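3',5'-cyclic-nucleotide phosphodiesterase 1 (PDB 4OJV) is a class-II cyclic-nucleotide phosphodiesterase of the metallo-hydrolase clan and binds a pair of zinc ions in a fold of two facing beta sheets. Local coordinates at residues Met1-Ile6 / Phe230-Ser235; Glu34-Asp39 / Thr200-Asp205; Phe78-Lys83 / Ile360-His365; Gly319-Val324 / Asp355-Ile360. All blocks are in the same frame, centred on the assembly; numbering follows the deposited sequence.

Interaction 1 of 4, residues Met1-Ile6 / Phe230-Ser235; sequences MVVFEI and FRDRKS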
# COMPACT_ATOMS: atom_id res chain seq x y z
N MET A 1 0.93 -27.41 -23.56
CA MET A 1 2.32 -27.18 -23.06
C MET A 1 2.34 -26.26 -21.84
O MET A 1 3.19 -26.43 -20.96
CB MET A 1 3.21 -26.61 -24.17
CG MET A 1 3.64 -27.64 -25.21
SD MET A 1 4.65 -26.94 -26.53
CE MET A 1 6.21 -26.69 -25.68
N VAL A 2 1.42 -25.30 -21.79
CA VAL A 2 1.30 -24.39 -20.65
C VAL A 2 0.87 -25.14 -19.39
O VAL A 2 -0.10 -25.91 -19.40
CB VAL A 2 0.35 -23.21 -20.95
CG1 VAL A 2 -0.01 -22.45 -19.68
CG2 VAL A 2 1.00 -22.27 -21.95
N VAL A 3 1.60 -24.90 -18.31
CA VAL A 3 1.40 -25.56 -17.03
C VAL A 3 0.98 -24.57 -15.95
O VAL A 3 0.23 -24.93 -15.04
CB VAL A 3 2.67 -26.35 -16.64
CG1 VAL A 3 2.67 -26.77 -15.17
CG2 VAL A 3 2.81 -27.58 -17.52
N PHE A 4 1.48 -23.33 -16.03
CA PHE A 4 1.27 -22.33 -14.98
C PHE A 4 0.51 -21.11 -15.48
O PHE A 4 0.75 -20.63 -16.59
CB PHE A 4 2.62 -21.85 -14.44
CG PHE A 4 3.45 -22.93 -13.81
CD1 PHE A 4 3.23 -23.32 -12.50
CD2 PHE A 4 4.49 -23.53 -14.52
CE1 PHE A 4 4.00 -24.31 -11.91
CE2 PHE A 4 5.28 -24.51 -13.93
CZ PHE A 4 5.04 -24.90 -12.63
N GLU A 5 -0.38 -20.60 -14.63
CA GLU A 5 -0.95 -19.27 -14.83
C GLU A 5 -0.43 -18.36 -13.73
O GLU A 5 -0.55 -18.68 -12.54
CB GLU A 5 -2.48 -19.30 -14.80
CG GLU A 5 -3.08 -20.05 -15.98
CD GLU A 5 -4.60 -20.18 -15.93
OE1 GLU A 5 -5.15 -20.85 -16.84
OE2 GLU A 5 -5.23 -19.63 -15.01
N ILE A 6 0.16 -17.23 -14.13
CA ILE A 6 0.74 -16.28 -13.18
C ILE A 6 0.02 -14.95 -13.33
O ILE A 6 0.11 -14.32 -14.39
CB ILE A 6 2.25 -16.07 -13.41
CG1 ILE A 6 3.02 -17.40 -13.39
CG2 ILE A 6 2.79 -15.09 -12.38
CD1 ILE A 6 4.51 -17.22 -13.61
N PHE A 230 8.95 -23.39 -8.08
CA PHE A 230 7.71 -24.17 -8.06
C PHE A 230 7.78 -25.19 -9.18
O PHE A 230 7.99 -24.82 -10.33
CB PHE A 230 6.47 -23.28 -8.20
CG PHE A 230 6.28 -22.34 -7.05
CD1 PHE A 230 6.87 -21.08 -7.05
CD2 PHE A 230 5.55 -22.74 -5.93
CE1 PHE A 230 6.71 -20.23 -5.96
CE2 PHE A 230 5.39 -21.89 -4.84
CZ PHE A 230 5.98 -20.64 -4.86
N ARG A 231 7.62 -26.46 -8.83
CA ARG A 231 7.69 -27.54 -9.81
C ARG A 231 6.39 -28.32 -9.86
O ARG A 231 5.93 -28.83 -8.84
CB ARG A 231 8.85 -28.48 -9.48
CG ARG A 231 8.91 -29.72 -10.38
CD ARG A 231 10.21 -30.48 -10.22
NE ARG A 231 10.39 -30.92 -8.85
CZ ARG A 231 11.56 -31.04 -8.24
NH1 ARG A 231 12.69 -30.76 -8.88
NH2 ARG A 231 11.60 -31.45 -6.97
N ASP A 232 5.79 -28.39 -11.04
CA ASP A 232 4.63 -29.24 -11.25
C ASP A 232 5.13 -30.68 -11.33
O ASP A 232 5.90 -31.02 -12.22
CB ASP A 232 3.92 -28.87 -12.54
CG ASP A 232 2.77 -29.80 -12.84
OD1 ASP A 232 1.91 -29.97 -11.96
OD2 ASP A 232 2.75 -30.38 -13.94
N ARG A 233 4.68 -31.54 -10.42
CA ARG A 233 5.23 -32.89 -10.36
C ARG A 233 4.93 -33.75 -11.58
O ARG A 233 5.78 -34.53 -12.00
CB ARG A 233 4.84 -33.59 -9.07
CG ARG A 233 5.67 -33.11 -7.88
CD ARG A 233 5.49 -34.02 -6.68
NE ARG A 233 4.09 -34.05 -6.25
CZ ARG A 233 3.54 -33.18 -5.41
NH1 ARG A 233 4.26 -32.19 -4.91
NH2 ARG A 233 2.26 -33.30 -5.08
N LYS A 234 3.75 -33.57 -12.17
CA LYS A 234 3.38 -34.39 -13.33
C LYS A 234 4.22 -34.08 -14.56
O LYS A 234 4.85 -34.97 -15.14
CB LYS A 234 1.89 -34.23 -13.67
CG LYS A 234 1.43 -35.07 -14.86
CD LYS A 234 -0.03 -34.83 -15.20
CE LYS A 234 -0.50 -35.81 -16.26
NZ LYS A 234 -1.94 -35.63 -16.59
N SER A 235 4.22 -32.80 -14.96
CA SER A 235 4.91 -32.36 -16.16
C SER A 235 6.41 -32.17 -15.96
O SER A 235 7.17 -32.17 -16.92
CB SER A 235 4.31 -31.04 -16.66
OG SER A 235 4.64 -29.98 -15.78
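Val3 and Phe4 sit against Asp232 and its neighbours where the N-terminal strand 4-8, with Val3 just before it, faces the end of strand 222-232 in the other sheet of the metallo-hydrolase sandwich. The dense part lies inward. Phe4 brings ring atom CZ within 3.7 Å of Phe230 O, approaching obliquely, and the same ring meets Trp204 edge-to-face and touches Ile239. Val3 CG1 lies 3.6 Å above the Phe4 ring plane, displaced to its rim. With chi1 at 165° this methyl stands anti to the backbone N and also reaches Asp232 CB at 3.6 Å.

Toward solvent the contact thins. The second methyl, Val3 CG2, comes to 3.5 Å from Ser235 OG, a van der Waals contact between a methyl and a hydroxyl oxygen; both residues remain partly exposed. The buried carboxylate of Asp232 takes its bonds from Ser235. Its OD2 accepts from Ser235 N at 3.0 Å, from above the carboxylate plane, which makes an Asx motif. In addition, Ser235 OG donates to Asp232 OD2 at 2.7 Å, through the anti lone pair, and is itself also bonded to Asp237 N.

The chemistry is thus divided: the turn settles its own polar atoms, and what it offers the N-terminal strand is mainly shape, so the two sheets meet here through dispersion forces rather than directed bonds.

Interaction 2 of 4, residues Glu34-Asp39 / Thr200-Asp205; sequences ELIAVD and TIFPWD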
# COMPACT_ATOMS: atom_id res chain seq x y z
N GLU A 34 -8.73 -22.19 -5.20
CA GLU A 34 -7.49 -22.04 -4.46
C GLU A 34 -6.40 -21.39 -5.29
O GLU A 34 -6.25 -21.65 -6.48
CB GLU A 34 -7.01 -23.39 -3.91
CG GLU A 34 -7.87 -23.93 -2.77
CD GLU A 34 -9.13 -24.65 -3.23
OE1 GLU A 34 -9.26 -24.97 -4.43
OE2 GLU A 34 -10.01 -24.92 -2.37
N LEU A 35 -5.64 -20.52 -4.63
CA LEU A 35 -4.58 -19.73 -5.25
C LEU A 35 -3.39 -19.64 -4.30
O LEU A 35 -3.57 -19.61 -3.07
CB LEU A 35 -5.08 -18.31 -5.53
CG LEU A 35 -6.25 -18.16 -6.50
CD1 LEU A 35 -6.85 -16.76 -6.46
CD2 LEU A 35 -5.82 -18.54 -7.91
N ILE A 36 -2.19 -19.59 -4.87
CA ILE A 36 -0.96 -19.30 -4.13
C ILE A 36 -0.54 -17.86 -4.43
O ILE A 36 -0.66 -17.42 -5.56
CB ILE A 36 0.19 -20.25 -4.55
CG1 ILE A 36 -0.02 -21.66 -3.96
CG2 ILE A 36 1.56 -19.66 -4.20
CD1 ILE A 36 0.95 -22.68 -4.50
N ALA A 37 -0.05 -17.14 -3.43
CA ALA A 37 0.60 -15.85 -3.65
C ALA A 37 2.10 -15.97 -3.39
O ALA A 37 2.52 -16.58 -2.40
CB ALA A 37 -0.01 -14.79 -2.75
N VAL A 38 2.91 -15.39 -4.28
CA VAL A 38 4.31 -15.15 -3.98
C VAL A 38 4.45 -13.68 -3.67
O VAL A 38 4.13 -12.82 -4.49
CB VAL A 38 5.26 -15.58 -5.11
CG1 VAL A 38 6.71 -15.41 -4.65
CG2 VAL A 38 4.99 -17.02 -5.53
N ASP A 39 4.94 -13.42 -2.46
CA ASP A 39 4.95 -12.09 -1.88
C ASP A 39 3.55 -11.53 -1.65
O ASP A 39 2.53 -12.18 -1.95
CB ASP A 39 5.93 -11.15 -2.59
CG ASP A 39 7.35 -11.36 -2.11
OD1 ASP A 39 7.50 -11.90 -0.97
OD2 ASP A 39 8.30 -11.00 -2.83
N THR A 200 0.27 -27.15 -0.59
CA THR A 200 -0.84 -27.71 0.19
C THR A 200 -2.00 -28.23 -0.68
O THR A 200 -2.63 -29.22 -0.33
CB THR A 200 -1.39 -26.68 1.21
OG1 THR A 200 -2.03 -25.61 0.51
CG2 THR A 200 -0.26 -26.13 2.07
N ILE A 201 -2.28 -27.55 -1.79
CA ILE A 201 -3.41 -27.97 -2.63
C ILE A 201 -2.95 -28.43 -4.01
O ILE A 201 -3.35 -29.51 -4.48
CB ILE A 201 -4.49 -26.86 -2.77
CG1 ILE A 201 -5.02 -26.42 -1.39
CG2 ILE A 201 -5.63 -27.29 -3.69
CD1 ILE A 201 -5.87 -27.44 -0.66
N PHE A 202 -2.09 -27.65 -4.65
CA PHE A 202 -1.64 -28.01 -5.98
C PHE A 202 -0.61 -29.12 -5.89
O PHE A 202 0.14 -29.18 -4.92
CB PHE A 202 -1.05 -26.81 -6.74
CG PHE A 202 -1.92 -25.58 -6.75
CD1 PHE A 202 -3.31 -25.67 -6.85
CD2 PHE A 202 -1.34 -24.32 -6.71
CE1 PHE A 202 -4.10 -24.53 -6.87
CE2 PHE A 202 -2.12 -23.17 -6.73
CZ PHE A 202 -3.50 -23.28 -6.81
N PRO A 203 -0.55 -29.99 -6.92
CA PRO A 203 0.42 -31.10 -6.92
C PRO A 203 1.80 -30.61 -7.35
O PRO A 203 2.37 -31.05 -8.36
CB PRO A 203 -0.19 -32.08 -7.94
CG PRO A 203 -0.95 -31.20 -8.88
CD PRO A 203 -1.49 -30.07 -8.04
N TRP A 204 2.32 -29.66 -6.56
CA TRP A 204 3.57 -28.97 -6.84
C TRP A 204 4.54 -29.09 -5.71
O TRP A 204 4.16 -29.17 -4.54
CB TRP A 204 3.33 -27.48 -7.01
CG TRP A 204 2.47 -27.03 -8.14
CD1 TRP A 204 1.85 -27.79 -9.13
CD2 TRP A 204 2.11 -25.66 -8.42
NE1 TRP A 204 1.15 -26.98 -9.99
CE2 TRP A 204 1.27 -25.68 -9.61
CE3 TRP A 204 2.40 -24.44 -7.82
CZ2 TRP A 204 0.75 -24.51 -10.16
CZ3 TRP A 204 1.88 -23.27 -8.38
CH2 TRP A 204 1.07 -23.31 -9.53
N ASP A 205 5.82 -29.10 -6.06
CA ASP A 205 6.89 -28.92 -5.09
C ASP A 205 7.24 -27.45 -5.00
O ASP A 205 7.16 -26.73 -6.00
CB ASP A 205 8.16 -29.68 -5.51
CG ASP A 205 7.96 -31.18 -5.60
OD1 ASP A 205 7.12 -31.74 -4.87
OD2 ASP A 205 8.69 -31.80 -6.40
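Ile36, with CG1 anti to its carbonyl carbon (chi1 -75°) and an extended chi2 of 171°, sends CD1 out of strand 35-38 to Phe202, whose CG stands anti to the carbonyl carbon (chi1 -51°), which brings the ring toward it. This is the space between the two sheets of the metallo-beta-lactamase-like sandwich: strand 35-38 belongs to one, and Trp204 starts strand 204-215 of the other. The two side chains slide past each other in opposite directions, and Ile36 CG1 and CD1 meet the ring obliquely, at CD2 and CE2, CD1 being 3.6 Å from Phe202 CD2. The same methyl reaches Trp204 CE3 at 4.0 Å and so touches both aromatic groups.

Those groups also pack on each other, Phe202 CB lying 3.6 Å above the Trp204 plane near its rim. An inverse gamma turn centred on Pro203, closed by a weak bond from Trp204 N to Phe202 O, brings the two residues into this overlap.

Toward the surface the packing gives way to Glu34, whose CG crosses Ile201 at about a right angle, 4.0 Å from its CG1. At the far end of the strand Asp39 is bonded to His133, a zinc ligand, and thus belongs to the second shell of the metal site. Back at the mouth of the contact, the Phe202 ring turns its edge to Glu34 O, which lies in the ring plane 3.2 Å from CZ.

Interaction 3 of 4, residues Phe78-Lys83 / Ile360-His365; sequences FFIDSK and IALEGH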
# COMPACT_ATOMS: atom_id res chain seq x y z
N PHE A 78 5.12 -2.83 -26.33
CA PHE A 78 6.43 -2.23 -26.13
C PHE A 78 7.19 -2.85 -24.95
O PHE A 78 8.42 -2.77 -24.89
CB PHE A 78 6.32 -0.71 -25.89
CG PHE A 78 5.85 0.09 -27.09
CD1 PHE A 78 5.66 -0.48 -28.36
CD2 PHE A 78 5.60 1.45 -26.94
CE1 PHE A 78 5.23 0.30 -29.43
CE2 PHE A 78 5.17 2.23 -28.01
CZ PHE A 78 4.98 1.65 -29.25
N PHE A 79 6.47 -3.47 -24.02
CA PHE A 79 7.06 -3.95 -22.76
C PHE A 79 7.37 -5.43 -22.76
O PHE A 79 7.94 -5.94 -21.79
CB PHE A 79 6.12 -3.64 -21.59
CG PHE A 79 5.88 -2.18 -21.36
CD1 PHE A 79 4.86 -1.52 -22.04
CD2 PHE A 79 6.68 -1.46 -20.49
CE1 PHE A 79 4.66 -0.16 -21.84
CE2 PHE A 79 6.48 -0.11 -20.28
CZ PHE A 79 5.46 0.54 -20.95
N ILE A 80 6.96 -6.15 -23.80
CA ILE A 80 6.99 -7.61 -23.77
C ILE A 80 7.65 -8.21 -25.01
O ILE A 80 7.71 -7.59 -26.08
CB ILE A 80 5.57 -8.21 -23.55
CG1 ILE A 80 4.63 -7.85 -24.72
CG2 ILE A 80 5.00 -7.75 -22.21
CD1 ILE A 80 3.25 -8.47 -24.63
N ASP A 81 8.14 -9.43 -24.86
CA ASP A 81 8.60 -10.23 -25.99
C ASP A 81 7.37 -10.59 -26.83
O ASP A 81 6.31 -10.90 -26.29
CB ASP A 81 9.28 -11.49 -25.48
CG ASP A 81 9.83 -12.33 -26.59
OD1 ASP A 81 10.93 -12.00 -27.08
OD2 ASP A 81 9.16 -13.32 -26.95
N SER A 82 7.53 -10.58 -28.16
CA SER A 82 6.41 -10.80 -29.06
C SER A 82 5.78 -12.20 -28.96
O SER A 82 4.65 -12.40 -29.41
CB SER A 82 6.82 -10.54 -30.51
OG SER A 82 7.79 -11.49 -30.92
N LYS A 83 6.50 -13.15 -28.38
CA LYS A 83 6.01 -14.52 -28.25
C LYS A 83 5.37 -14.82 -26.90
O LYS A 83 4.89 -15.93 -26.66
CB LYS A 83 7.12 -15.53 -28.56
CG LYS A 83 7.58 -15.47 -30.00
CD LYS A 83 8.70 -16.45 -30.30
CE LYS A 83 9.14 -16.34 -31.75
NZ LYS A 83 10.32 -17.19 -32.04
N ILE A 360 8.90 -7.36 -19.56
CA ILE A 360 8.66 -6.72 -18.27
C ILE A 360 7.33 -7.23 -17.73
O ILE A 360 6.36 -7.30 -18.48
CB ILE A 360 8.61 -5.17 -18.40
CG1 ILE A 360 9.87 -4.61 -19.11
CG2 ILE A 360 8.38 -4.51 -17.04
CD1 ILE A 360 11.18 -4.83 -18.39
N ALA A 361 7.29 -7.56 -16.44
CA ALA A 361 6.04 -7.92 -15.76
C ALA A 361 5.10 -6.73 -15.70
O ALA A 361 5.50 -5.65 -15.26
CB ALA A 361 6.32 -8.41 -14.34
N LEU A 362 3.86 -6.94 -16.13
CA LEU A 362 2.85 -5.88 -16.16
C LEU A 362 1.67 -6.23 -15.28
O LEU A 362 0.99 -7.24 -15.50
CB LEU A 362 2.36 -5.64 -17.59
CG LEU A 362 3.37 -5.13 -18.62
CD1 LEU A 362 2.76 -5.11 -20.01
CD2 LEU A 362 3.90 -3.76 -18.23
N GLU A 363 1.42 -5.37 -14.30
CA GLU A 363 0.29 -5.53 -13.41
C GLU A 363 -1.00 -5.65 -14.18
O GLU A 363 -1.16 -5.05 -15.26
CB GLU A 363 0.19 -4.32 -12.48
CG GLU A 363 1.36 -4.17 -11.54
CD GLU A 363 2.55 -3.39 -12.09
OE1 GLU A 363 2.67 -3.07 -13.33
OE2 GLU A 363 3.37 -3.10 -11.19
N GLY A 364 -1.94 -6.42 -13.63
CA GLY A 364 -3.26 -6.53 -14.24
C GLY A 364 -3.29 -7.48 -15.42
O GLY A 364 -4.24 -7.45 -16.20
N HIS A 365 -2.27 -8.33 -15.54
CA HIS A 365 -2.18 -9.31 -16.62
C HIS A 365 -1.86 -10.67 -16.09
O HIS A 365 -1.29 -10.80 -15.00
CB HIS A 365 -1.12 -8.87 -17.64
CG HIS A 365 -1.48 -7.60 -18.35
ND1 HIS A 365 -1.34 -6.39 -17.77
CD2 HIS A 365 -2.06 -7.38 -19.59
CE1 HIS A 365 -1.77 -5.44 -18.62
NE2 HIS A 365 -2.22 -6.05 -19.73
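Phe79, Ile360 and Leu362 supply most of the buried surface where loop 78-83 lies against the chain leaving strand 357-360, and each is used differently. Phe79 contributes both its backbone and its side chain. Its carbonyl oxygen accepts the backbone N of Ile360 at 2.8 Å, with a nearly straight N-H...O angle of 172° and the donor almost on the extended C=O line, a short, straight bond for a loop that forms no regular strand. On the same residue, CB meets both methyls of Leu362, at 4.0 Å from CD1, and the ring carbon CG is equally close to CD2.

Leu362 crosses Phe79 at about a right angle, and its two methyls straddle the CB of the aromatic side chain. Its CD1 also reaches Ile80 CG2 at 4.1 Å. Ile80 turns that methyl inward because its CG1 occupies the position between N and carbonyl carbon (chi1 63°). Ile360 adds its CB, 3.5 Å from Phe79 O, which packs beside the hydrogen bond. Arg337 of helix 336-350 touches all three main residues.

Beyond Leu362 the chain turns sharply. A type II turn runs from Leu362 to His365, with Gly364 at the positive phi such a turn needs, and His365 ND1 donates to Glu363 O at 2.9 Å. This is a crossing between the sheets: the chain leaves edge strand 357-360 of one and, after the turn, enters strand 365-368 of the other, consistent with the two-sheet metallo-beta-lactamase-like fold.

Interaction 4 of 4, residues Gly319-Val324 / Asp355-Ile360; sequences GLNVIV and DLRISI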
# COMPACT_ATOMS: atom_id res chain seq x y z
N GLY A 319 14.85 -20.05 -25.80
CA GLY A 319 13.52 -20.44 -25.34
C GLY A 319 13.16 -20.00 -23.93
O GLY A 319 12.00 -20.07 -23.54
N LEU A 320 14.15 -19.57 -23.15
CA LEU A 320 13.88 -19.15 -21.77
C LEU A 320 13.13 -17.82 -21.71
O LEU A 320 13.56 -16.84 -22.32
CB LEU A 320 15.18 -19.05 -20.96
CG LEU A 320 15.04 -18.62 -19.49
CD1 LEU A 320 14.21 -19.62 -18.70
CD2 LEU A 320 16.41 -18.42 -18.88
N ASN A 321 12.03 -17.80 -20.95
CA ASN A 321 11.33 -16.56 -20.65
C ASN A 321 11.83 -15.93 -19.36
O ASN A 321 11.75 -16.54 -18.28
CB ASN A 321 9.83 -16.80 -20.58
CG ASN A 321 9.20 -16.80 -21.95
OD1 ASN A 321 9.01 -15.75 -22.56
ND2 ASN A 321 8.91 -17.98 -22.46
N VAL A 322 12.39 -14.74 -19.48
CA VAL A 322 12.78 -13.93 -18.34
C VAL A 322 11.78 -12.79 -18.20
O VAL A 322 11.62 -11.98 -19.12
CB VAL A 322 14.22 -13.39 -18.49
CG1 VAL A 322 14.59 -12.45 -17.35
CG2 VAL A 322 15.21 -14.56 -18.58
N ILE A 323 11.10 -12.78 -17.06
CA ILE A 323 10.06 -11.80 -16.77
C ILE A 323 10.63 -10.87 -15.70
O ILE A 323 10.88 -11.29 -14.58
CB ILE A 323 8.77 -12.49 -16.25
CG1 ILE A 323 8.32 -13.62 -17.20
CG2 ILE A 323 7.67 -11.47 -15.99
CD1 ILE A 323 8.00 -13.18 -18.61
N VAL A 324 10.88 -9.62 -16.09
CA VAL A 324 11.58 -8.65 -15.25
C VAL A 324 10.59 -7.95 -14.33
O VAL A 324 9.59 -7.40 -14.79
CB VAL A 324 12.31 -7.63 -16.14
CG1 VAL A 324 13.01 -6.56 -15.31
CG2 VAL A 324 13.31 -8.33 -17.04
N ASP A 355 18.32 -17.42 -27.99
CA ASP A 355 16.95 -16.97 -28.17
C ASP A 355 16.26 -16.77 -26.81
O ASP A 355 15.23 -17.39 -26.51
CB ASP A 355 16.18 -17.97 -29.05
CG ASP A 355 14.79 -17.48 -29.43
OD1 ASP A 355 14.54 -16.26 -29.37
OD2 ASP A 355 13.95 -18.33 -29.80
N LEU A 356 16.85 -15.90 -26.01
CA LEU A 356 16.34 -15.51 -24.70
C LEU A 356 15.19 -14.53 -24.91
O LEU A 356 15.31 -13.59 -25.70
CB LEU A 356 17.47 -14.86 -23.92
CG LEU A 356 17.26 -14.45 -22.47
CD1 LEU A 356 16.94 -15.66 -21.61
CD2 LEU A 356 18.50 -13.75 -21.95
N ARG A 357 14.07 -14.74 -24.21
CA ARG A 357 12.87 -13.93 -24.40
C ARG A 357 12.61 -13.12 -23.15
O ARG A 357 12.25 -13.67 -22.10
CB ARG A 357 11.68 -14.82 -24.75
CG ARG A 357 11.89 -15.55 -26.06
CD ARG A 357 11.15 -16.86 -26.12
NE ARG A 357 11.52 -17.58 -27.32
CZ ARG A 357 10.73 -18.43 -27.95
NH1 ARG A 357 9.50 -18.67 -27.49
NH2 ARG A 357 11.15 -19.04 -29.06
N ILE A 358 12.82 -11.81 -23.25
CA ILE A 358 12.77 -10.91 -22.10
C ILE A 358 11.53 -10.04 -22.20
O ILE A 358 11.27 -9.42 -23.23
CB ILE A 358 14.05 -10.05 -21.97
CG1 ILE A 358 15.31 -10.93 -22.09
CG2 ILE A 358 14.02 -9.26 -20.67
CD1 ILE A 358 16.61 -10.15 -22.04
N SER A 359 10.76 -10.01 -21.11
CA SER A 359 9.56 -9.20 -21.00
C SER A 359 9.56 -8.51 -19.65
O SER A 359 10.13 -9.03 -18.69
CB SER A 359 8.30 -10.07 -21.10
OG SER A 359 8.24 -10.77 -22.32
N ILE A 360 8.90 -7.36 -19.56
CA ILE A 360 8.66 -6.72 -18.27
C ILE A 360 7.33 -7.23 -17.73
O ILE A 360 6.36 -7.30 -18.48
CB ILE A 360 8.61 -5.17 -18.40
CG1 ILE A 360 9.87 -4.61 -19.11
CG2 ILE A 360 8.38 -4.51 -17.04
CD1 ILE A 360 11.18 -4.83 -18.39
O HOH W 1 9.45 -13.12 -21.90
O HOH W 2 8.02 -17.73 -25.17
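Leu320 and Leu356 lie side by side and point the same way, with Leu356 CD1 3.9 Å from Leu320 CB, at the start of the parallel pairing of strands 321-324 and 357-360. Along the strands a regular ladder follows, Arg357 N to Leu320 O, Val322 N to Arg357 O, Ser359 N to Val322 O and Val324 N to Ser359 O, and the two strand axes lie 22° apart.

One face is oily. Val322 CG2 slants against Leu356 CD1 at 3.7 Å, Val324 CG2 against Ile358 CG2 at 3.8 Å, and Val324 CB is equally near Ile360 CD1. Helix 336-350, the connection of this beta-alpha-beta unit, covers the face through Leu341 and Leu344.

The other face is polar toward its outer end. Asn321 and Arg357 stand with amide and guanidinium planes 82° apart, too crossed to stack, and water joins them: one molecule accepts from Asn321 ND2 and Arg357 NH1, while a second donates to Asn321 OD1 at 2.7 Å and bonds Ser359 OG, which also holds Asp81 N. Arg357 is extended from CG to NE, and Gly319 CA lies over one face of its guanidinium, toward the rim. Its NH2 forms a salt bridge with Asp355 OD2 at 3.0 Å. That oxygen lies in the guanidinium plane and the bond is nearly straight, at 170°.

The charge of Arg357 is therefore probably balanced by Asp355, two residues earlier and just before its strand; between the side chains of Asn321 and Arg357 water makes the polar link, while backbone bonds join the strands.

Overall arrangement
Interactions 1 and 2 both join the two sheets of the sandwich and lie mostly in the core, relying on aromatic and aliphatic contact; they adjoin each other, their centres about 11 Å apart, and salt bridges from Arg231 and Arg233 to Asp205 tie strands 222-232 and 204-215 together between them. Interaction 4 differs in kind: it lies within one sheet, is only partly buried, and depends on backbone bonds, with water and charge at its outer end. Interaction 3, buried, shares Ile360 with it and adds a single loop-to-strand backbone bond before the chain crosses to the other sheet. Interactions 2 and 4 are farther apart, about 23 Å between centres, yet reach the same sheet.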